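Local coordinates for acetyltransferase (Escherichia coli, PDB 7BYY), which acetylates aminoacyl-tRNAs with acetyl-CoA as the donor, glycyl-tRNA probably among them, and acts as the toxin of a toxin-antitoxin system, at residues G85-Q88 against G89-S93; R112-D115 against Q116-L119; C120-F123 against E124-I128. The protein carries 1 engineered substitution. All coordinates share one frame; numbering follows the deposited sequence.

Interaction 1: residues G85-Q88 against G89-S93; sequences GVLQ and GSQPS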
ATOM      1  N   GLY A  85      21.088   1.762   7.428  1.00 88.50           N
ATOM      2  CA  GLY A  85      22.075   2.368   6.567  1.00 91.23           C
ATOM      3  C   GLY A  85      21.489   3.192   5.441  1.00 91.45           C
ATOM      4  O   GLY A  85      22.231   3.936   4.787  1.00 92.36           O
ATOM      5  N   VAL A  86      20.176   3.088   5.200  1.00 90.61           N
ATOM      6  CA  VAL A  86      19.485   3.869   4.180  1.00 87.53           C
ATOM      7  C   VAL A  86      18.365   4.711   4.782  1.00 87.45           C
ATOM      8  O   VAL A  86      18.247   5.906   4.491  1.00 87.32           O
ATOM      9  CB  VAL A  86      18.939   2.967   3.050  1.00 83.96           C
ATOM     10  CG1 VAL A  86      18.292   3.816   1.967  1.00 82.14           C
ATOM     11  CG2 VAL A  86      20.054   2.114   2.464  1.00 83.21           C
ATOM     12  N   LEU A  87      17.518   4.103   5.611  1.00 88.75           N
ATOM     13  CA  LEU A  87      16.449   4.839   6.286  1.00 90.40           C
ATOM     14  C   LEU A  87      17.010   5.368   7.598  1.00 96.79           C
ATOM     15  O   LEU A  87      17.204   4.610   8.550  1.00 99.74           O
ATOM     16  CB  LEU A  87      15.229   3.957   6.521  1.00 87.03           C
ATOM     17  CG  LEU A  87      14.114   4.089   5.481  1.00 83.67           C
ATOM     18  CD1 LEU A  87      12.919   3.234   5.861  1.00 82.20           C
ATOM     19  CD2 LEU A  87      13.696   5.546   5.293  1.00 82.84           C
ATOM     20  N   GLN A  88      17.273   6.669   7.657  1.00 99.08           N
ATOM     21  CA  GLN A  88      17.923   7.230   8.827  1.00102.56           C
ATOM     22  C   GLN A  88      16.885   7.632   9.863  1.00100.98           C
ATOM     23  O   GLN A  88      15.712   7.881   9.554  1.00 98.75           O
ATOM     24  CB  GLN A  88      18.756   8.446   8.444  1.00105.89           C
ATOM     25  CG  GLN A  88      19.749   8.250   7.284  1.00108.59           C
ATOM     26  CD  GLN A  88      20.596   6.977   7.335  1.00112.10           C
ATOM     27  OE1 GLN A  88      20.100   5.847   7.260  1.00111.84           O
ATOM     28  NE2 GLN A  88      21.900   7.171   7.450  1.00115.39           N
ATOM     29  N   GLY A  89      17.338   7.714  11.105  1.00 99.90           N
ATOM     30  CA  GLY A  89      16.444   8.062  12.187  1.00 97.56           C
ATOM     31  C   GLY A  89      15.736   6.847  12.733  1.00 94.68           C
ATOM     32  O   GLY A  89      15.912   5.715  12.274  1.00 93.77           O
ATOM     33  N   SER A  90      14.917   7.096  13.748  1.00 91.56           N
ATOM     34  CA  SER A  90      14.139   6.033  14.364  1.00 87.81           C
ATOM     35  C   SER A  90      13.090   5.516  13.388  1.00 82.39           C
ATOM     36  O   SER A  90      12.327   6.295  12.807  1.00 81.07           O
ATOM     37  CB  SER A  90      13.475   6.536  15.647  1.00 89.27           C
ATOM     38  OG  SER A  90      12.715   7.710  15.413  1.00 88.52           O
ATOM     39  N   GLN A  91      13.056   4.199  13.207  1.00 79.29           N
ATOM     40  CA  GLN A  91      12.152   3.552  12.272  1.00 74.48           C
ATOM     41  C   GLN A  91      11.484   2.354  12.929  1.00 72.19           C
ATOM     42  O   GLN A  91      12.082   1.694  13.785  1.00 72.56           O
ATOM     43  CB  GLN A  91      12.897   3.099  11.007  1.00 74.36           C
ATOM     44  CG  GLN A  91      13.516   4.240  10.205  1.00 74.50           C
ATOM     45  CD  GLN A  91      12.482   5.077   9.471  1.00 71.28           C
ATOM     46  OE1 GLN A  91      11.551   4.544   8.865  1.00 66.05           O
ATOM     47  NE2 GLN A  91      12.645   6.394   9.517  1.00 73.33           N
ATOM     48  N   PRO A  92      10.243   2.054  12.550  1.00 68.41           N
ATOM     49  CA  PRO A  92       9.536   0.920  13.156  1.00 68.11           C
ATOM     50  C   PRO A  92      10.124  -0.413  12.716  1.00 68.07           C
ATOM     51  O   PRO A  92      10.880  -0.514  11.747  1.00 68.08           O
ATOM     52  CB  PRO A  92       8.097   1.091  12.659  1.00 64.62           C
ATOM     53  CG  PRO A  92       8.225   1.882  11.400  1.00 62.17           C
ATOM     54  CD  PRO A  92       9.390   2.800  11.609  1.00 64.04           C
ATOM     55  N   SER A  93       9.753  -1.458  13.460  1.00 67.75           N
ATOM     56  CA  SER A  93      10.279  -2.793  13.194  1.00 66.62           C
ATOM     57  C   SER A  93       9.881  -3.295  11.812  1.00 60.35           C
ATOM     58  O   SER A  93      10.649  -4.022  11.172  1.00 59.60           O
ATOM     59  CB  SER A  93       9.799  -3.765  14.276  1.00 70.53           C
ATOM     60  OG  SER A  93      10.189  -5.097  13.988  1.00 73.86           O
TER

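Interaction 2: residues R112-D115 against Q116-L119; sequences RGFD and QDLL. Engineered in segment 112-115: Asp115 (natural residue Gly).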
ATOM      1  N   ARG A 112      16.184   4.832 -25.846  1.00 49.46           N
ATOM      2  CA  ARG A 112      15.497   6.056 -26.235  1.00 47.45           C
ATOM      3  C   ARG A 112      14.866   6.791 -25.058  1.00 44.13           C
ATOM      4  O   ARG A 112      14.080   7.720 -25.280  1.00 41.39           O
ATOM      5  CB  ARG A 112      14.427   5.754 -27.291  1.00 47.10           C
ATOM      6  CG  ARG A 112      14.955   5.747 -28.716  1.00 51.35           C
ATOM      7  CD  ARG A 112      13.917   6.278 -29.689  1.00 57.15           C
ATOM      8  NE  ARG A 112      13.076   5.209 -30.223  1.00 61.96           N
ATOM      9  CZ  ARG A 112      11.833   5.382 -30.665  1.00 61.53           C
ATOM     10  NH1 ARG A 112      11.277   6.586 -30.636  1.00 60.15           N
ATOM     11  NH2 ARG A 112      11.148   4.346 -31.133  1.00 60.33           N
ATOM     12  N   GLY A 113      15.180   6.413 -23.821  1.00 45.80           N
ATOM     13  CA  GLY A 113      14.682   7.112 -22.659  1.00 47.84           C
ATOM     14  C   GLY A 113      13.333   6.652 -22.151  1.00 46.51           C
ATOM     15  O   GLY A 113      12.882   7.146 -21.109  1.00 34.07           O
ATOM     16  N   PHE A 114      12.666   5.732 -22.852  1.00 48.13           N
ATOM     17  CA  PHE A 114      11.407   5.194 -22.354  1.00 47.15           C
ATOM     18  C   PHE A 114      11.601   4.354 -21.100  1.00 50.97           C
ATOM     19  O   PHE A 114      10.624   4.084 -20.392  1.00 50.24           O
ATOM     20  CB  PHE A 114      10.720   4.373 -23.443  1.00 43.12           C
ATOM     21  CG  PHE A 114      10.243   5.192 -24.605  1.00 38.42           C
ATOM     22  CD1 PHE A 114       9.580   6.391 -24.395  1.00 37.79           C
ATOM     23  CD2 PHE A 114      10.459   4.769 -25.906  1.00 37.03           C
ATOM     24  CE1 PHE A 114       9.136   7.154 -25.462  1.00 38.00           C
ATOM     25  CE2 PHE A 114      10.020   5.525 -26.977  1.00 37.31           C
ATOM     26  CZ  PHE A 114       9.357   6.721 -26.754  1.00 38.10           C
ATOM     27  N   ASP A 115      12.837   3.929 -20.818  1.00 57.53           N
ATOM     28  CA  ASP A 115      13.147   3.317 -19.530  1.00 58.57           C
ATOM     29  C   ASP A 115      12.773   4.250 -18.382  1.00 57.99           C
ATOM     30  O   ASP A 115      12.127   3.838 -17.412  1.00 56.84           O
ATOM     31  CB  ASP A 115      14.636   2.963 -19.469  1.00 63.15           C
ATOM     32  CG  ASP A 115      14.972   1.678 -20.210  1.00 69.37           C
ATOM     33  OD1 ASP A 115      14.856   1.654 -21.456  1.00 72.95           O
ATOM     34  OD2 ASP A 115      15.374   0.696 -19.544  1.00 69.03           O
ATOM     35  N   GLN A 116      13.163   5.525 -18.488  1.00 54.89           N
ATOM     36  CA  GLN A 116      12.949   6.486 -17.411  1.00 48.41           C
ATOM     37  C   GLN A 116      11.556   7.102 -17.454  1.00 46.12           C
ATOM     38  O   GLN A 116      11.001   7.439 -16.402  1.00 44.91           O
ATOM     39  CB  GLN A 116      14.016   7.584 -17.475  1.00 45.42           C
ATOM     40  CG  GLN A 116      13.946   8.609 -16.350  1.00 43.77           C
ATOM     41  CD  GLN A 116      14.976   9.721 -16.495  1.00 44.12           C
ATOM     42  OE1 GLN A 116      16.069   9.507 -17.020  1.00 42.77           O
ATOM     43  NE2 GLN A 116      14.627  10.915 -16.026  1.00 44.86           N
ATOM     44  N   ASP A 117      10.978   7.260 -18.647  1.00 44.86           N
ATOM     45  CA  ASP A 117       9.627   7.802 -18.747  1.00 43.04           C
ATOM     46  C   ASP A 117       8.630   6.937 -17.988  1.00 45.74           C
ATOM     47  O   ASP A 117       7.702   7.452 -17.352  1.00 45.01           O
ATOM     48  CB  ASP A 117       9.223   7.926 -20.215  1.00 43.77           C
ATOM     49  CG  ASP A 117       9.999   8.999 -20.943  1.00 47.08           C
ATOM     50  OD1 ASP A 117      10.727   9.767 -20.277  1.00 48.31           O
ATOM     51  OD2 ASP A 117       9.884   9.076 -22.183  1.00 49.59           O
ATOM     52  N   LEU A 118       8.812   5.615 -18.036  1.00 48.37           N
ATOM     53  CA  LEU A 118       7.959   4.724 -17.261  1.00 45.85           C
ATOM     54  C   LEU A 118       8.234   4.839 -15.770  1.00 44.25           C
ATOM     55  O   LEU A 118       7.309   4.700 -14.960  1.00 46.18           O
ATOM     56  CB  LEU A 118       8.151   3.281 -17.718  1.00 46.03           C
ATOM     57  CG  LEU A 118       6.919   2.679 -18.389  1.00 45.76           C
ATOM     58  CD1 LEU A 118       7.228   1.303 -18.927  1.00 45.35           C
ATOM     59  CD2 LEU A 118       5.731   2.646 -17.435  1.00 43.83           C
ATOM     60  N   LEU A 119       9.488   5.082 -15.387  1.00 37.90           N
ATOM     61  CA  LEU A 119       9.804   5.199 -13.969  1.00 36.38           C
ATOM     62  C   LEU A 119       9.228   6.478 -13.375  1.00 39.88           C
ATOM     63  O   LEU A 119       8.752   6.478 -12.235  1.00 39.29           O
ATOM     64  CB  LEU A 119      11.314   5.143 -13.757  1.00 29.90           C
ATOM     65  CG  LEU A 119      11.722   4.841 -12.316  1.00 30.00           C
ATOM     66  CD1 LEU A 119      11.428   3.390 -11.965  1.00 29.55           C
ATOM     67  CD2 LEU A 119      13.183   5.164 -12.092  1.00 31.34           C
TER

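Interaction 3: residues C120-F123 against E124-I128; sequences CDFF and EHVKI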
ATOM      1  N   CYS A 120       9.261   7.578 -14.129  1.00 44.73           N
ATOM      2  CA  CYS A 120       8.679   8.813 -13.620  1.00 50.34           C
ATOM      3  C   CYS A 120       7.157   8.742 -13.596  1.00 52.40           C
ATOM      4  O   CYS A 120       6.526   9.340 -12.718  1.00 53.02           O
ATOM      5  CB  CYS A 120       9.155  10.008 -14.447  1.00 56.99           C
ATOM      6  SG  CYS A 120      10.565  10.885 -13.711  1.00 63.75           S
ATOM      7  N   ASP A 121       6.551   8.011 -14.535  1.00 56.33           N
ATOM      8  CA  ASP A 121       5.114   7.774 -14.445  1.00 57.34           C
ATOM      9  C   ASP A 121       4.784   6.841 -13.287  1.00 53.76           C
ATOM     10  O   ASP A 121       3.713   6.959 -12.680  1.00 53.86           O
ATOM     11  CB  ASP A 121       4.582   7.204 -15.762  1.00 62.51           C
ATOM     12  CG  ASP A 121       4.498   8.251 -16.858  1.00 68.79           C
ATOM     13  OD1 ASP A 121       4.798   7.920 -18.025  1.00 70.96           O
ATOM     14  OD2 ASP A 121       4.138   9.409 -16.550  1.00 71.29           O
ATOM     15  N   PHE A 122       5.693   5.920 -12.963  1.00 48.08           N
ATOM     16  CA  PHE A 122       5.505   5.074 -11.792  1.00 42.04           C
ATOM     17  C   PHE A 122       5.717   5.864 -10.506  1.00 41.17           C
ATOM     18  O   PHE A 122       5.015   5.644  -9.513  1.00 39.73           O
ATOM     19  CB  PHE A 122       6.455   3.879 -11.860  1.00 39.72           C
ATOM     20  CG  PHE A 122       6.555   3.107 -10.580  1.00 37.61           C
ATOM     21  CD1 PHE A 122       5.514   2.290 -10.167  1.00 38.11           C
ATOM     22  CD2 PHE A 122       7.691   3.191  -9.791  1.00 33.94           C
ATOM     23  CE1 PHE A 122       5.604   1.575  -8.987  1.00 38.45           C
ATOM     24  CE2 PHE A 122       7.786   2.482  -8.612  1.00 33.97           C
ATOM     25  CZ  PHE A 122       6.742   1.670  -8.211  1.00 37.00           C
ATOM     26  N   PHE A 123       6.680   6.789 -10.508  1.00 42.97           N
ATOM     27  CA  PHE A 123       6.892   7.641  -9.342  1.00 43.90           C
ATOM     28  C   PHE A 123       5.667   8.503  -9.062  1.00 43.01           C
ATOM     29  O   PHE A 123       5.298   8.714  -7.902  1.00 39.38           O
ATOM     30  CB  PHE A 123       8.127   8.520  -9.547  1.00 44.85           C
ATOM     31  CG  PHE A 123       9.428   7.797  -9.345  1.00 46.51           C
ATOM     32  CD1 PHE A 123       9.447   6.480  -8.907  1.00 47.13           C
ATOM     33  CD2 PHE A 123      10.635   8.432  -9.594  1.00 46.77           C
ATOM     34  CE1 PHE A 123      10.647   5.814  -8.719  1.00 47.97           C
ATOM     35  CE2 PHE A 123      11.836   7.770  -9.409  1.00 47.34           C
ATOM     36  CZ  PHE A 123      11.842   6.459  -8.971  1.00 47.05           C
ATOM     37  N   GLU A 124       5.026   9.012 -10.116  1.00 47.43           N
ATOM     38  CA  GLU A 124       3.812   9.795  -9.924  1.00 49.63           C
ATOM     39  C   GLU A 124       2.695   8.949  -9.332  1.00 45.13           C
ATOM     40  O   GLU A 124       1.888   9.450  -8.540  1.00 45.01           O
ATOM     41  CB  GLU A 124       3.365  10.413 -11.248  1.00 55.25           C
ATOM     42  CG  GLU A 124       2.408  11.575 -11.083  1.00 62.71           C
ATOM     43  CD  GLU A 124       3.113  12.841 -10.636  1.00 71.00           C
ATOM     44  OE1 GLU A 124       4.093  13.240 -11.306  1.00 74.49           O
ATOM     45  OE2 GLU A 124       2.689  13.437  -9.619  1.00 74.08           O
ATOM     46  N   HIS A 125       2.631   7.668  -9.699  1.00 39.39           N
ATOM     47  CA  HIS A 125       1.632   6.788  -9.111  1.00 37.53           C
ATOM     48  C   HIS A 125       1.974   6.440  -7.669  1.00 36.43           C
ATOM     49  O   HIS A 125       1.069   6.288  -6.838  1.00 36.11           O
ATOM     50  CB  HIS A 125       1.492   5.519  -9.946  1.00 39.27           C
ATOM     51  CG  HIS A 125       0.237   4.755  -9.669  1.00 39.72           C
ATOM     52  ND1 HIS A 125      -1.004   5.190 -10.082  1.00 40.82           N
ATOM     53  CD2 HIS A 125       0.028   3.591  -9.011  1.00 40.29           C
ATOM     54  CE1 HIS A 125      -1.922   4.322  -9.696  1.00 41.56           C
ATOM     55  NE2 HIS A 125      -1.322   3.342  -9.044  1.00 39.87           N
ATOM     56  N   VAL A 126       3.266   6.309  -7.357  1.00 32.65           N
ATOM     57  CA  VAL A 126       3.683   6.072  -5.978  1.00 30.27           C
ATOM     58  C   VAL A 126       3.271   7.240  -5.092  1.00 29.76           C
ATOM     59  O   VAL A 126       2.853   7.052  -3.942  1.00 28.50           O
ATOM     60  CB  VAL A 126       5.200   5.816  -5.916  1.00 33.19           C
ATOM     61  CG1 VAL A 126       5.685   5.806  -4.477  1.00 33.13           C
ATOM     62  CG2 VAL A 126       5.536   4.501  -6.592  1.00 35.36           C
ATOM     63  N   LYS A 127       3.367   8.466  -5.617  1.00 30.80           N
ATOM     64  CA  LYS A 127       2.919   9.630  -4.862  1.00 34.02           C
ATOM     65  C   LYS A 127       1.436   9.527  -4.527  1.00 35.63           C
ATOM     66  O   LYS A 127       1.022   9.834  -3.402  1.00 36.54           O
ATOM     67  CB  LYS A 127       3.210  10.908  -5.650  1.00 36.39           C
ATOM     68  CG  LYS A 127       2.759  12.199  -4.976  1.00 34.86           C
ATOM     69  CD  LYS A 127       3.304  13.408  -5.719  1.00 37.89           C
ATOM     70  CE  LYS A 127       2.476  14.656  -5.451  1.00 42.12           C
ATOM     71  NZ  LYS A 127       2.345  14.942  -3.992  1.00 45.45           N
ATOM     72  N   ILE A 128       0.621   9.087  -5.490  1.00 33.84           N
ATOM     73  CA  ILE A 128      -0.796   8.861  -5.221  1.00 32.70           C
ATOM     74  C   ILE A 128      -0.960   7.831  -4.111  1.00 33.84           C
ATOM     75  O   ILE A 128      -1.737   8.020  -3.167  1.00 34.70           O
ATOM     76  CB  ILE A 128      -1.526   8.423  -6.504  1.00 30.34           C
ATOM     77  CG1 ILE A 128      -1.432   9.511  -7.579  1.00 31.79           C
ATOM     78  CG2 ILE A 128      -2.976   8.050  -6.196  1.00 25.37           C
ATOM     79  CD1 ILE A 128      -2.635  10.427  -7.643  1.00 34.70           C
TER

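Interaction 1: residues G85-Q88 against G89-S93
The backbone bends at Gly89, between Gln88 and Gln91, and carries the side chain of Gln91 back toward Leu87 and Gln88 in a loop with neither helix nor strand. Glycine suits the bend because phi there is positive, at 86°, and a CB in that position would run into the carbonyl oxygen of Gln88. Gln91 reaches back to both Leu87 and Gln88. Its CB is directed at the preceding residues, and a bend at chi2 of -72° brings the terminal amide back toward Gln88. There NE2 donates a weak hydrogen bond to Gln88 O, 3.4 Å away and well off straight with an angle of 139° at the hydrogen. The amide nitrogen thus makes no more than a weak link across the bend. The other end of the amide lies against a hydrocarbon surface: Gln91 OE1 is 3.6 Å from Leu87 CD1, and the aliphatic part of the chain follows, with Gln91 CG 4.1 Å from Leu87 CB. The two side chains meet at about a right angle, the leucine giving an apolar surface to the glutamine's aliphatic part while the polar end deals with the backbone. OE1 has a partner of its own in Lys136, through a weak hydrogen bond. This is a surface loop, linking strand 67-79 to strand 94-105. Leu87 packs on Phe171 of strand 168-173 and on Lys136, whereas Gln91 lies against Asn51 of the second subunit, just after that subunit's helix 35-50.

Interaction 2: residues R112-D115 against Q116-L119
Phe114 and Asp117 meet one turn apart at the start of helix 114-132, where Asp117 OD2 approaches Phe114 CD1 to 3.5 Å. The ring and carboxylate planes stand 69° apart. Both side chains have CG anti to the carbonyl carbon and beside the backbone N (chi1 -67° in Phe114), which swings them back toward the beginning of the helix and brings them together there. On its other side the phenyl ring meets Arg112, Phe114 CE2 lying over the rim of the guanidinium, 4.0 Å above the guanidinium plane. Gly113 is the N-cap: its O accepts a hydrogen bond from Asp117 N at 3.1 Å and a weak one from Gln116 N. Glycine, which accommodates a positive phi readily, fits this entry into the helix, and the carboxylate of Asp117, close to the helix start, would probably interact favourably with the helix dipole. The sequence here corresponds to the Q/R-x-x-G-x-G/A signature of GNAT enzymes, whose loop and helix start typically receive the pyrophosphate of acetyl-CoA. Gly113 is its first glycine; the second is replaced by Asp115, an engineered residue. Gln116 turns its CG anti to the backbone N and runs out extended, as befits an exposed amide, past Leu153. Leu118 N makes a weak bond to Phe114 O at 3.3 Å. The leucines suit the inner side: Leu118 packs on Leu103 and Cys71 of the sheet, and Leu119 on Leu100 and Leu103.

Interaction 3: residues C120-F123 against E124-I128
Glu124 donates its N-H to Cys120 O, 3.0 Å away. Its side chain starts anti to the backbone N, bends at chi2 and ends at OE1, which is hydrogen-bonded to His185, evidently part of the C-terminal histidine tag. His125 N bonds to Asp121 O at 3.2 Å. The imidazole leads away from this turn: its ring meets that of Phe73, and NE2 is hydrogen-bonded to Ala132 O of the second subunit, a polar tie suited to an interface. These i to i+4 bonds belong to helix 114-132, the connecting helix of a beta-alpha-beta unit between parallel strands 94-105 and 137-142. Val126 N reaches Phe122 O at 2.9 Å, and its side chain adds a CH-pi contact. CG2 stands over one face of the Phe122 ring, 3.7 Å from the centroid and 20° off the normal. With CG anti to its backbone N (chi1 168°), Phe122 sends the ring toward Val98 and Leu100 of the sheet; the compact branched valine fits over it. Lys127 N bonds to Phe123 O at 3.0 Å, while its long chain passes Leu178 and Leu181 to bring NZ to Gln131.

The three contacts follow one another along the chain, all within the N-acetyltransferase domain. Interaction 1 lies in the outlying loop before strand 94-105; that strand then leads to helix 114-132, whose beginning, with the residues just before it, holds interaction 2 and whose middle holds interaction 3. Those two adjoin in sequence, their centres 13 Å apart, and both pack the helix against the central sheet. Interaction 1 is remote, with its centre about 30 Å from that of interaction 2 and 23 Å from that of interaction 3. The helix start probably serves acetyl-CoA binding, as in GNAT relatives, whereas interactions 1 and 3 both include residues that reach the second subunit.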